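Local coordinates for pectate lyase/Amb allergen (Acidovorax citrulli, PDB 4HWV), which probably cleaves pectate by beta-elimination as a secreted, calcium-binding polysaccharide lyase of family 1, at residues Gly287-Leu292 / Met321-Phe326; Gln37-Glu42 / Pro78-Ile83. One frame throughout, in Å; residues are numbered along the deposited sequence.

Overall arrangement
Both contacts belong to the right-handed parallel beta-helix of this lyase, but to different depths of it. Contact 1 lies in the interior of the molecule and pairs strands of two coils, 290-293 and 324-327, by backbone hydrogen bonds, with apolar side chains filling the coil beneath. Contact 2 is at the surface: the loop 37-42, which leads into strand 44-47, leans on the start of strand 79-83, and the contact rests on one methyl set against Pro78 and Val80, and on one bridging water. The centres of the two contacts are 24 Å apart, and they do not touch. Strand pairing thus gives way to a small apolar touch where the chain has not yet entered its strand.

Contact 1: residues Gly287-Leu292 / Met321-Phe326; sequences GNYVTL and MLKVTF
Two parallel strands on neighbouring coils of the beta-helix meet here, after a corner at Tyr289, and backbone bonds alternate between them: Val290 N to Lys323 O, Thr325 N to Val290 O (2.8 Å) and Leu292 N to Thr325 O. In register, Val290 pairs with Val324 and Thr291 with Thr325, while Leu292 lies beside Phe326. Thr291 and Thr325 point the same way from one face, and each hydroxyl is bonded beyond the pair, Thr291 OG1 to Thr24 O and Ala27 N, Thr325 OG1 to Tyr460 OH and Trp26 N. On the other face Leu292 CD1 makes a CH-pi contact over one face of the Phe326 ring, toward its rim, 4.0 Å from the centroid, and also touches Val324 CG1 at 3.5 Å. A flat apolar ring suits this buried place, offering a face to the leucine and also meeting the ring of Phe304. Before the strands one more backbone bond, Leu322 N to Gly287 O, is joined by a side-chain amide: with CG anti to the backbone N (chi1 -155°), Asn288 carries OD1 into the carbonyl-plane bond from Lys323 N, 2.9 Å long. Asn288 ND2 gives a hydrogen to a water, which also accepts from Lys323 NZ at 2.9 Å and bonds Tyr289 OH. The lysine chain runs alongside the tyrosine, Lys323 CD 3.7 Å from Tyr289 CE1, so both polar ends reach that water. The chemistry therefore divides by place: aliphatic and aromatic groups fill the coil, while at the corner one asparagine accepts from the backbone and donates to water.

Contact 2: residues Gln37-Glu42 / Pro78-Ile83; sequences QGAAAE and PKVIRI
Ala39 points its methyl toward Pro78 and the start of strand 79-83, and nearly everything that passes between the two segments passes through that one group. Ala39 CB comes down on the backbone of the strand's entry, 3.4 Å from Pro78 O and 3.7 Å from Lys79 CA. Pro78 and Val80, whose side chains both head toward the loop, flank it: the Pro78 CB is 4.3 Å from Ala39 CB, and the Val80 CG2 is 3.9 Å from it. Both residue types suit the place, giving the methyl compact apolar surface. In Val80 that branch lies anti to the carbonyl carbon, with CG1 anti to the backbone N (chi1 171°), which turns CG2 to the alanine. Lys79, between them, is directed away from the loop, and its amine bonds Ala77 O, Asp75 O and Thr167 OG1. This alternation is that of an extended strand. A side chain as short as alanine's lets the loop come close to the carbonyl, with the CA atoms of Ala39 and Pro78 4.8 Å apart. Further on, Val80 makes backbone bonds with Arg43 and Tyr45, where the loop becomes strand 44-47 of the beta-helix. The loop is thus held here by a modest apolar touch and a water, which accepts from Ala40 N at 2.9 Å and donates to Pro78 O at 2.7 Å, linking two backbone groups that lie 4.4 Å apart, too far for a direct bond.

Contact 1: residues Gly287-Leu292 / Met321-Phe326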
ATOM      1  N   GLY A 287      25.402 -16.935  -8.397  1.00  4.95           N
ATOM      2  CA  GLY A 287      25.476 -15.485  -8.264  1.00  4.96           C
ATOM      3  C   GLY A 287      26.788 -15.120  -7.600  1.00  5.15           C
ATOM      4  O   GLY A 287      27.195 -15.753  -6.617  1.00  6.10           O
ATOM      5  N   ASN A 288      27.473 -14.103  -8.119  1.00  4.66           N
ATOM      6  CA  ASN A 288      28.788 -13.797  -7.571  1.00  4.27           C
ATOM      7  C   ASN A 288      29.217 -12.391  -7.948  1.00  4.07           C
ATOM      8  O   ASN A 288      28.768 -11.854  -8.961  1.00  5.35           O
ATOM      9  CB  ASN A 288      29.825 -14.815  -8.076  1.00  4.93           C
ATOM     10  CG  ASN A 288      31.009 -14.957  -7.143  1.00  5.27           C
ATOM     11  OD1 ASN A 288      30.969 -14.524  -5.994  1.00  5.18           O
ATOM     12  ND2 ASN A 288      32.080 -15.575  -7.639  1.00  7.70           N
ATOM     13  N   TYR A 289      30.078 -11.799  -7.129  1.00  4.04           N
ATOM     14  CA  TYR A 289      30.575 -10.436  -7.357  1.00  4.10           C
ATOM     15  C   TYR A 289      29.427  -9.434  -7.507  1.00  3.96           C
ATOM     16  O   TYR A 289      29.306  -8.736  -8.518  1.00  4.30           O
ATOM     17  CB  TYR A 289      31.556 -10.386  -8.541  1.00  4.81           C
ATOM     18  CG  TYR A 289      32.776 -11.268  -8.356  1.00  5.45           C
ATOM     19  CD1 TYR A 289      33.736 -10.978  -7.392  1.00  5.93           C
ATOM     20  CD2 TYR A 289      32.986 -12.377  -9.161  1.00  6.98           C
ATOM     21  CE1 TYR A 289      34.855 -11.774  -7.229  1.00  6.77           C
ATOM     22  CE2 TYR A 289      34.107 -13.181  -8.996  1.00  8.24           C
ATOM     23  CZ  TYR A 289      35.032 -12.872  -8.024  1.00  7.64           C
ATOM     24  OH  TYR A 289      36.152 -13.656  -7.864  1.00 10.12           O
ATOM     25  N   VAL A 290      28.621  -9.338  -6.456  1.00  4.25           N
ATOM     26  CA  VAL A 290      27.450  -8.479  -6.455  1.00  4.04           C
ATOM     27  C   VAL A 290      27.660  -7.392  -5.426  1.00  4.15           C
ATOM     28  O   VAL A 290      28.062  -7.667  -4.296  1.00  4.56           O
ATOM     29  CB  VAL A 290      26.197  -9.295  -6.062  1.00  4.54           C
ATOM     30  CG1 VAL A 290      24.943  -8.421  -6.091  1.00  5.18           C
ATOM     31  CG2 VAL A 290      26.068 -10.523  -6.972  1.00  5.42           C
ATOM     32  N   THR A 291      27.367  -6.156  -5.808  1.00  3.54           N
ATOM     33  CA  THR A 291      27.350  -5.047  -4.853  1.00  2.81           C
ATOM     34  C   THR A 291      25.992  -4.371  -4.863  1.00  2.93           C
ATOM     35  O   THR A 291      25.484  -4.005  -5.935  1.00  3.43           O
ATOM     36  CB  THR A 291      28.442  -4.015  -5.170  1.00  3.58           C
ATOM     37  OG1 THR A 291      29.713  -4.635  -4.946  1.00  4.08           O
ATOM     38  CG2 THR A 291      28.315  -2.773  -4.274  1.00  4.38           C
ATOM     39  N   LEU A 292      25.415  -4.201  -3.671  1.00  3.20           N
ATOM     40  CA  LEU A 292      24.197  -3.419  -3.496  1.00  3.10           C
ATOM     41  C   LEU A 292      24.576  -2.173  -2.700  1.00  3.05           C
ATOM     42  O   LEU A 292      24.939  -2.277  -1.525  1.00  3.88           O
ATOM     43  CB  LEU A 292      23.133  -4.234  -2.745  1.00  3.77           C
ATOM     44  CG  LEU A 292      22.747  -5.544  -3.422  1.00  4.04           C
ATOM     45  CD1 LEU A 292      23.559  -6.713  -2.869  1.00  4.91           C
ATOM     46  CD2 LEU A 292      21.265  -5.808  -3.251  1.00  5.63           C
ATOM     47  N   MET A 321      31.371 -19.006  -4.502  1.00  7.00           N
ATOM     48  CA  MET A 321      30.364 -18.106  -5.067  1.00  6.20           C
ATOM     49  C   MET A 321      29.832 -17.174  -3.976  1.00  6.07           C
ATOM     50  O   MET A 321      30.329 -17.163  -2.848  1.00  6.29           O
ATOM     51  CB  MET A 321      29.201 -18.939  -5.626  1.00  7.12           C
ATOM     52  CG  MET A 321      29.620 -19.923  -6.723  1.00  8.02           C
ATOM     53  SD  MET A 321      30.079 -19.046  -8.232  1.00  9.11           S
ATOM     54  CE  MET A 321      30.883 -20.355  -9.168  1.00 11.07           C
ATOM     55  N   LEU A 322      28.827 -16.380  -4.322  1.00  5.34           N
ATOM     56  CA  LEU A 322      28.056 -15.616  -3.340  1.00  4.94           C
ATOM     57  C   LEU A 322      28.877 -14.516  -2.659  1.00  4.68           C
ATOM     58  O   LEU A 322      28.635 -14.175  -1.492  1.00  5.55           O
ATOM     59  CB  LEU A 322      27.379 -16.539  -2.316  1.00  5.82           C
ATOM     60  CG  LEU A 322      26.622 -17.734  -2.914  1.00  6.17           C
ATOM     61  CD1 LEU A 322      26.055 -18.593  -1.784  1.00  7.61           C
ATOM     62  CD2 LEU A 322      25.510 -17.331  -3.905  1.00  6.28           C
ATOM     63  N   LYS A 323      29.810 -13.928  -3.403  1.00  4.69           N
ATOM     64  CA  LYS A 323      30.536 -12.775  -2.888  1.00  4.35           C
ATOM     65  C   LYS A 323      29.690 -11.528  -3.090  1.00  4.14           C
ATOM     66  O   LYS A 323      29.411 -11.136  -4.234  1.00  4.77           O
ATOM     67  CB  LYS A 323      31.877 -12.629  -3.603  1.00  5.06           C
ATOM     68  CG  LYS A 323      32.847 -13.762  -3.252  1.00  6.67           C
ATOM     69  CD  LYS A 323      34.087 -13.707  -4.146  1.00  7.58           C
ATOM     70  CE  LYS A 323      35.203 -14.681  -3.736  1.00  9.05           C
ATOM     71  NZ  LYS A 323      34.724 -16.084  -3.787  1.00  9.90           N
ATOM     72  N   VAL A 324      29.256 -10.918  -1.983  1.00  3.61           N
ATOM     73  CA  VAL A 324      28.301  -9.814  -2.036  1.00  3.70           C
ATOM     74  C   VAL A 324      28.749  -8.710  -1.080  1.00  3.27           C
ATOM     75  O   VAL A 324      29.170  -8.984   0.059  1.00  4.74           O
ATOM     76  CB  VAL A 324      26.874 -10.266  -1.622  1.00  4.21           C
ATOM     77  CG1 VAL A 324      25.878  -9.133  -1.813  1.00  5.16           C
ATOM     78  CG2 VAL A 324      26.449 -11.479  -2.422  1.00  5.22           C
ATOM     79  N   THR A 325      28.684  -7.463  -1.550  1.00  3.91           N
ATOM     80  CA  THR A 325      28.932  -6.296  -0.711  1.00  3.80           C
ATOM     81  C   THR A 325      27.656  -5.473  -0.590  1.00  3.60           C
ATOM     82  O   THR A 325      27.020  -5.165  -1.603  1.00  4.92           O
ATOM     83  CB  THR A 325      29.995  -5.397  -1.348  1.00  4.25           C
ATOM     84  OG1 THR A 325      31.203  -6.151  -1.579  1.00  4.23           O
ATOM     85  CG2 THR A 325      30.273  -4.191  -0.460  1.00  4.85           C
ATOM     86  N   PHE A 326      27.290  -5.115   0.636  1.00  3.50           N
ATOM     87  CA  PHE A 326      26.182  -4.176   0.895  1.00  3.39           C
ATOM     88  C   PHE A 326      26.766  -2.937   1.566  1.00  3.55           C
ATOM     89  O   PHE A 326      27.332  -3.041   2.655  1.00  4.76           O
ATOM     90  CB  PHE A 326      25.176  -4.733   1.923  1.00  4.50           C
ATOM     91  CG  PHE A 326      24.331  -5.890   1.456  1.00  4.55           C
ATOM     92  CD1 PHE A 326      24.811  -7.201   1.530  1.00  4.95           C
ATOM     93  CD2 PHE A 326      23.019  -5.670   1.045  1.00  4.36           C
ATOM     94  CE1 PHE A 326      24.003  -8.283   1.179  1.00  5.71           C
ATOM     95  CE2 PHE A 326      22.202  -6.750   0.688  1.00  4.91           C
ATOM     96  CZ  PHE A 326      22.700  -8.063   0.760  1.00  5.22           C
TER
HETATM   97  O   HOH W   1      35.035 -15.967  -6.666  1.00 13.33           O

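Contact 2: residues Gln37-Glu42 / Pro78-Ile83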
ATOM      1  N   GLN A  37      27.582   0.118 -20.351  1.00  4.44           N
ATOM      2  CA  GLN A  37      28.352   1.322 -20.663  1.00  5.49           C
ATOM      3  C   GLN A  37      29.006   1.196 -22.040  1.00  6.46           C
ATOM      4  O   GLN A  37      29.618   0.169 -22.351  1.00  7.69           O
ATOM      5  CB  GLN A  37      29.430   1.531 -19.606  1.00  5.72           C
ATOM      6  CG  GLN A  37      30.173   2.882 -19.696  1.00  5.81           C
ATOM      7  CD  GLN A  37      29.377   4.062 -19.149  1.00  7.42           C
ATOM      8  OE1 GLN A  37      28.329   3.914 -18.522  1.00  7.44           O
ATOM      9  NE2 GLN A  37      29.872   5.256 -19.408  1.00 10.86           N
ATOM     10  N   GLY A  38      28.883   2.239 -22.856  1.00  6.97           N
ATOM     11  CA  GLY A  38      29.460   2.223 -24.195  1.00  7.86           C
ATOM     12  C   GLY A  38      28.605   1.547 -25.260  1.00  8.01           C
ATOM     13  O   GLY A  38      29.033   1.398 -26.412  1.00  8.45           O
ATOM     14  N   ALA A  39      27.394   1.132 -24.891  1.00  6.86           N
ATOM     15  CA  ALA A  39      26.458   0.517 -25.837  1.00  6.96           C
ATOM     16  C   ALA A  39      26.318   1.309 -27.119  1.00  7.08           C
ATOM     17  O   ALA A  39      26.317   2.541 -27.106  1.00  7.86           O
ATOM     18  CB  ALA A  39      25.076   0.357 -25.184  1.00  7.20           C
ATOM     19  N   ALA A  40      26.129   0.580 -28.213  1.00  6.37           N
ATOM     20  CA  ALA A  40      25.805   1.197 -29.486  1.00  7.61           C
ATOM     21  C   ALA A  40      24.476   1.944 -29.373  1.00  7.24           C
ATOM     22  O   ALA A  40      23.604   1.603 -28.559  1.00  6.98           O
ATOM     23  CB  ALA A  40      25.701   0.130 -30.576  1.00  8.58           C
ATOM     24  N   ALA A  41      24.292   2.935 -30.229  1.00  7.47           N
ATOM     25  CA  ALA A  41      23.037   3.672 -30.295  1.00  8.19           C
ATOM     26  C   ALA A  41      21.868   2.718 -30.555  1.00  6.96           C
ATOM     27  O   ALA A  41      20.795   2.882 -29.957  1.00  7.22           O
ATOM     28  CB  ALA A  41      23.108   4.745 -31.367  1.00  8.83           C
ATOM     29  N   GLU A  42      22.081   1.679 -31.365  1.00  7.19           N
ATOM     30  CA  GLU A  42      20.972   0.772 -31.674  1.00  7.58           C
ATOM     31  C   GLU A  42      20.629  -0.152 -30.534  1.00  6.30           C
ATOM     32  O   GLU A  42      19.650  -0.870 -30.603  1.00  7.49           O
ATOM     33  CB  GLU A  42      21.192  -0.034 -32.972  1.00  8.70           C
ATOM     34  CG  GLU A  42      22.223  -1.164 -32.942  1.00 10.94           C
ATOM     35  CD  GLU A  42      22.119  -2.087 -34.165  1.00 12.83           C
ATOM     36  OE1 GLU A  42      21.379  -1.756 -35.120  1.00 13.44           O
ATOM     37  OE2 GLU A  42      22.776  -3.160 -34.170  1.00 15.26           O
ATOM     38  N   PRO A  78      26.319  -5.198 -25.324  1.00  5.82           N
ATOM     39  CA  PRO A  78      26.086  -4.073 -24.406  1.00  5.69           C
ATOM     40  C   PRO A  78      24.845  -3.263 -24.783  1.00  5.23           C
ATOM     41  O   PRO A  78      24.616  -2.928 -25.952  1.00  5.81           O
ATOM     42  CB  PRO A  78      27.356  -3.234 -24.568  1.00  6.46           C
ATOM     43  CG  PRO A  78      28.437  -4.286 -24.914  1.00  6.73           C
ATOM     44  CD  PRO A  78      27.711  -5.251 -25.818  1.00  6.70           C
ATOM     45  N   LYS A  79      24.025  -2.972 -23.783  1.00  4.58           N
ATOM     46  CA  LYS A  79      22.784  -2.239 -23.997  1.00  4.66           C
ATOM     47  C   LYS A  79      22.488  -1.356 -22.799  1.00  3.51           C
ATOM     48  O   LYS A  79      22.793  -1.689 -21.646  1.00  4.21           O
ATOM     49  CB  LYS A  79      21.607  -3.195 -24.249  1.00  5.36           C
ATOM     50  CG  LYS A  79      21.196  -3.994 -23.002  1.00  5.22           C
ATOM     51  CD  LYS A  79      20.327  -5.206 -23.299  1.00  5.31           C
ATOM     52  CE  LYS A  79      21.092  -6.321 -23.996  1.00  4.89           C
ATOM     53  NZ  LYS A  79      22.306  -6.763 -23.207  1.00  5.25           N
ATOM     54  N   VAL A  80      21.852  -0.225 -23.084  1.00  3.65           N
ATOM     55  CA  VAL A  80      21.405   0.706 -22.067  1.00  4.24           C
ATOM     56  C   VAL A  80      19.915   0.873 -22.233  1.00  4.40           C
ATOM     57  O   VAL A  80      19.431   1.271 -23.296  1.00  4.91           O
ATOM     58  CB  VAL A  80      22.130   2.060 -22.194  1.00  5.34           C
ATOM     59  CG1 VAL A  80      21.508   3.093 -21.263  1.00  7.52           C
ATOM     60  CG2 VAL A  80      23.618   1.867 -21.903  1.00  6.22           C
ATOM     61  N   ILE A  81      19.180   0.537 -21.170  1.00  4.03           N
ATOM     62  CA  ILE A  81      17.725   0.535 -21.201  1.00  4.12           C
ATOM     63  C   ILE A  81      17.252   1.498 -20.113  1.00  3.85           C
ATOM     64  O   ILE A  81      17.444   1.251 -18.914  1.00  4.42           O
ATOM     65  CB  ILE A  81      17.162  -0.888 -20.954  1.00  4.13           C
ATOM     66  CG1 ILE A  81      17.670  -1.859 -22.028  1.00  5.13           C
ATOM     67  CG2 ILE A  81      15.644  -0.848 -20.915  1.00  4.67           C
ATOM     68  CD1 ILE A  81      17.437  -3.319 -21.692  1.00  5.81           C
ATOM     69  N   ARG A  82      16.642   2.602 -20.541  1.00  3.71           N
ATOM     70  CA  ARG A  82      16.158   3.614 -19.613  1.00  4.14           C
ATOM     71  C   ARG A  82      14.673   3.405 -19.368  1.00  4.01           C
ATOM     72  O   ARG A  82      13.915   3.163 -20.306  1.00  4.86           O
ATOM     73  CB  ARG A  82      16.449   5.022 -20.134  1.00  5.59           C
ATOM     74  CG  ARG A  82      17.940   5.256 -20.299  1.00  6.67           C
ATOM     75  CD  ARG A  82      18.319   6.715 -20.491  1.00  7.96           C
ATOM     76  NE  ARG A  82      19.753   6.817 -20.747  1.00  8.04           N
ATOM     77  CZ  ARG A  82      20.685   6.973 -19.808  1.00  7.52           C
ATOM     78  NH1 ARG A  82      20.368   7.060 -18.517  1.00  7.02           N
ATOM     79  NH2 ARG A  82      21.955   7.028 -20.180  1.00  7.74           N
ATOM     80  N   ILE A  83      14.274   3.463 -18.097  1.00  4.41           N
ATOM     81  CA  ILE A  83      12.888   3.207 -17.722  1.00  4.29           C
ATOM     82  C   ILE A  83      12.139   4.534 -17.595  1.00  4.50           C
ATOM     83  O   ILE A  83      12.469   5.364 -16.743  1.00  4.73           O
ATOM     84  CB  ILE A  83      12.795   2.467 -16.365  1.00  4.88           C
ATOM     85  CG1 ILE A  83      13.728   1.243 -16.344  1.00  6.20           C
ATOM     86  CG2 ILE A  83      11.319   2.158 -16.021  1.00  5.58           C
ATOM     87  CD1 ILE A  83      13.448   0.221 -17.417  1.00  7.37           C
TER
HETATM   88  O   HOH W   2      26.169  -2.343 -28.080  1.00 10.75           O